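Local coordinates for protein botulinum neurotoxin type C1 (Clostridium botulinum, PDB 3N7K) that probably attaches to nerve cells through a receptor-binding domain that recognises gangliosides such as GD1b, at residues A313-M318 / G337-T342. Sequence-based numbering, arbitrary orientation.
Sequences AYNLFM and GLREQT
Within the C-terminal, trefoil-type half of the receptor-binding domain, Asn315 and Arg339 form an antiparallel hydrogen-bonded pair that joins strand 313-318 to the end of strand 333-340. Arg339 N reaches Asn315 O at 2.9 Å, in the carbonyl plane, whereas Asn315 N meets Arg339 O from above its carbonyl plane. Two residues along, Gly337 N donates to Phe317 O at 2.9 Å, and the return bond from Phe317 N to Gly337 O is bent (127°) and weak. Having no side chain, Gly337 probably makes it easier for the Phe317 ring to lie close over its backbone: Phe317 CD2 comes within 3.2 Å of Gly337 O and 3.4 Å of Arg339 CB. Phe317 CG lies between its own backbone N and carbonyl carbon (chi1 87°), which turns the ring across the start of the arginine chain. On the same face, Arg339 CG packs on Asn315 CB (3.5 Å), so the aliphatic part of a long cationic residue does apolar work. Leu316 and Leu338 occupy the other face side by side, their CD2 methyls 3.5 Å apart; branched apolar side chains fit this buried position. Past the end of strand 333-340, the Gln341 side chain runs beside Ala313, its CG 3.0 Å from Ala313 O. Strand 302-308 flanks 313-318 on its other edge, with Phe305 touching Leu316 and Met307 touching Leu338, while Asn348 and Ile349 of a loop pack against Phe317.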
ATOM      1  N   ALA A 313      21.771  13.440  16.553  1.00 47.52           N
ATOM      2  CA  ALA A 313      20.762  13.648  15.522  1.00 45.46           C
ATOM      3  C   ALA A 313      21.322  14.607  14.473  1.00 43.67           C
ATOM      4  O   ALA A 313      21.841  15.681  14.792  1.00 42.79           O
ATOM      5  CB  ALA A 313      19.481  14.218  16.138  1.00 45.31           C
ATOM      6  N   TYR A 314      21.231  14.204  13.214  1.00 41.53           N
ATOM      7  CA  TYR A 314      21.737  15.034  12.142  1.00 39.39           C
ATOM      8  C   TYR A 314      20.589  15.437  11.246  1.00 36.70           C
ATOM      9  O   TYR A 314      19.487  14.900  11.339  1.00 36.03           O
ATOM     10  CB  TYR A 314      22.801  14.274  11.340  1.00 40.80           C
ATOM     11  CG  TYR A 314      23.878  13.668  12.209  1.00 42.72           C
ATOM     12  CD1 TYR A 314      23.594  12.587  13.036  1.00 44.76           C
ATOM     13  CD2 TYR A 314      25.160  14.214  12.256  1.00 43.05           C
ATOM     14  CE1 TYR A 314      24.549  12.060  13.896  1.00 46.82           C
ATOM     15  CE2 TYR A 314      26.130  13.698  13.116  1.00 45.30           C
ATOM     16  CZ  TYR A 314      25.816  12.616  13.939  1.00 47.41           C
ATOM     17  OH  TYR A 314      26.749  12.085  14.813  1.00 47.63           O
ATOM     18  N   ASN A 315      20.850  16.415  10.397  1.00 34.21           N
ATOM     19  CA  ASN A 315      19.861  16.899   9.456  1.00 31.94           C
ATOM     20  C   ASN A 315      20.336  16.448   8.086  1.00 29.83           C
ATOM     21  O   ASN A 315      21.527  16.468   7.807  1.00 29.55           O
ATOM     22  CB  ASN A 315      19.801  18.433   9.493  1.00 32.63           C
ATOM     23  CG  ASN A 315      18.999  18.966  10.670  1.00 35.09           C
ATOM     24  OD1 ASN A 315      19.162  20.122  11.086  1.00 37.57           O
ATOM     25  ND2 ASN A 315      18.115  18.133  11.202  1.00 34.79           N
ATOM     26  N   LEU A 316      19.436  15.990   7.234  1.00 28.03           N
ATOM     27  CA  LEU A 316      19.896  15.649   5.899  1.00 27.53           C
ATOM     28  C   LEU A 316      20.035  17.046   5.293  1.00 27.49           C
ATOM     29  O   LEU A 316      19.418  18.000   5.779  1.00 28.11           O
ATOM     30  CB  LEU A 316      18.849  14.838   5.141  1.00 26.41           C
ATOM     31  CG  LEU A 316      18.355  13.588   5.866  1.00 25.23           C
ATOM     32  CD1 LEU A 316      17.505  12.771   4.924  1.00 22.93           C
ATOM     33  CD2 LEU A 316      19.530  12.763   6.351  1.00 24.92           C
ATOM     34  N   PHE A 317      20.850  17.200   4.264  1.00 25.83           N
ATOM     35  CA  PHE A 317      20.989  18.526   3.692  1.00 24.99           C
ATOM     36  C   PHE A 317      21.621  18.410   2.331  1.00 25.97           C
ATOM     37  O   PHE A 317      22.331  17.438   2.039  1.00 25.62           O
ATOM     38  CB  PHE A 317      21.835  19.418   4.618  1.00 24.99           C
ATOM     39  CG  PHE A 317      23.335  19.333   4.381  1.00 24.55           C
ATOM     40  CD1 PHE A 317      23.962  20.178   3.456  1.00 22.79           C
ATOM     41  CD2 PHE A 317      24.118  18.405   5.077  1.00 24.14           C
ATOM     42  CE1 PHE A 317      25.342  20.106   3.225  1.00 22.66           C
ATOM     43  CE2 PHE A 317      25.505  18.320   4.853  1.00 23.54           C
ATOM     44  CZ  PHE A 317      26.115  19.177   3.923  1.00 23.45           C
ATOM     45  N   MET A 318      21.354  19.406   1.498  1.00 26.75           N
ATOM     46  CA  MET A 318      21.885  19.420   0.153  1.00 28.82           C
ATOM     47  C   MET A 318      23.276  20.026   0.144  1.00 31.69           C
ATOM     48  O   MET A 318      23.474  21.179   0.540  1.00 32.30           O
ATOM     49  CB  MET A 318      20.974  20.221  -0.764  1.00 26.46           C
ATOM     50  CG  MET A 318      21.160  19.874  -2.211  1.00 23.37           C
ATOM     51  SD  MET A 318      20.375  21.125  -3.249  1.00 21.10           S
ATOM     52  CE  MET A 318      21.800  22.153  -3.650  1.00 22.71           C
ATOM     53  N   GLY A 337      23.725  14.942   2.237  1.00 28.73           N
ATOM     54  CA  GLY A 337      24.517  14.433   3.335  1.00 28.94           C
ATOM     55  C   GLY A 337      23.955  14.846   4.675  1.00 29.64           C
ATOM     56  O   GLY A 337      22.869  15.427   4.751  1.00 30.88           O
ATOM     57  N   LEU A 338      24.713  14.559   5.728  1.00 29.89           N
ATOM     58  CA  LEU A 338      24.309  14.868   7.090  1.00 29.37           C
ATOM     59  C   LEU A 338      25.091  16.023   7.686  1.00 29.68           C
ATOM     60  O   LEU A 338      26.317  16.018   7.672  1.00 30.01           O
ATOM     61  CB  LEU A 338      24.520  13.648   7.976  1.00 28.69           C
ATOM     62  CG  LEU A 338      23.813  12.353   7.588  1.00 29.09           C
ATOM     63  CD1 LEU A 338      24.636  11.145   8.053  1.00 27.30           C
ATOM     64  CD2 LEU A 338      22.425  12.355   8.196  1.00 29.34           C
ATOM     65  N   ARG A 339      24.372  17.005   8.215  1.00 30.17           N
ATOM     66  CA  ARG A 339      24.975  18.156   8.870  1.00 31.19           C
ATOM     67  C   ARG A 339      24.594  18.018  10.346  1.00 32.42           C
ATOM     68  O   ARG A 339      23.877  17.095  10.720  1.00 32.66           O
ATOM     69  CB  ARG A 339      24.386  19.447   8.333  1.00 30.76           C
ATOM     70  CG  ARG A 339      23.018  19.756   8.910  1.00 33.43           C
ATOM     71  CD  ARG A 339      22.618  21.149   8.524  1.00 36.92           C
ATOM     72  NE  ARG A 339      23.692  22.091   8.820  1.00 38.71           N
ATOM     73  CZ  ARG A 339      23.803  23.288   8.259  1.00 38.72           C
ATOM     74  NH1 ARG A 339      22.901  23.683   7.372  1.00 40.21           N
ATOM     75  NH2 ARG A 339      24.812  24.085   8.579  1.00 39.15           N
ATOM     76  N   GLU A 340      25.059  18.926  11.192  1.00 34.05           N
ATOM     77  CA  GLU A 340      24.703  18.844  12.601  1.00 35.87           C
ATOM     78  C   GLU A 340      23.563  19.808  12.845  1.00 36.52           C
ATOM     79  O   GLU A 340      23.543  20.911  12.288  1.00 36.95           O
ATOM     80  CB  GLU A 340      25.910  19.171  13.482  1.00 36.53           C
ATOM     81  CG  GLU A 340      26.911  18.022  13.508  1.00 40.85           C
ATOM     82  CD  GLU A 340      28.175  18.322  14.290  1.00 42.89           C
ATOM     83  OE1 GLU A 340      29.102  18.953  13.725  1.00 43.21           O
ATOM     84  OE2 GLU A 340      28.236  17.921  15.475  1.00 46.13           O
ATOM     85  N   GLN A 341      22.592  19.375  13.643  1.00 35.99           N
ATOM     86  CA  GLN A 341      21.446  20.214  13.933  1.00 36.98           C
ATOM     87  C   GLN A 341      21.938  21.569  14.422  1.00 38.45           C
ATOM     88  O   GLN A 341      22.745  21.656  15.341  1.00 38.95           O
ATOM     89  CB  GLN A 341      20.562  19.540  14.976  1.00 35.52           C
ATOM     90  CG  GLN A 341      20.162  18.145  14.577  1.00 33.71           C
ATOM     91  CD  GLN A 341      18.830  17.740  15.162  1.00 33.04           C
ATOM     92  OE1 GLN A 341      18.670  17.657  16.381  1.00 32.77           O
ATOM     93  NE2 GLN A 341      17.859  17.490  14.293  1.00 32.93           N
ATOM     94  N   THR A 342      21.457  22.630  13.791  1.00 42.25           N
ATOM     95  CA  THR A 342      21.885  23.971  14.152  1.00 43.37           C
ATOM     96  C   THR A 342      20.864  24.661  15.015  1.00 43.12           C
ATOM     97  O   THR A 342      21.078  25.796  15.451  1.00 44.17           O
ATOM     98  CB  THR A 342      22.094  24.849  12.915  1.00 44.97           C
ATOM     99  OG1 THR A 342      20.824  25.102  12.296  1.00 45.81           O
ATOM    100  CG2 THR A 342      23.026  24.158  11.924  1.00 46.44           C
TER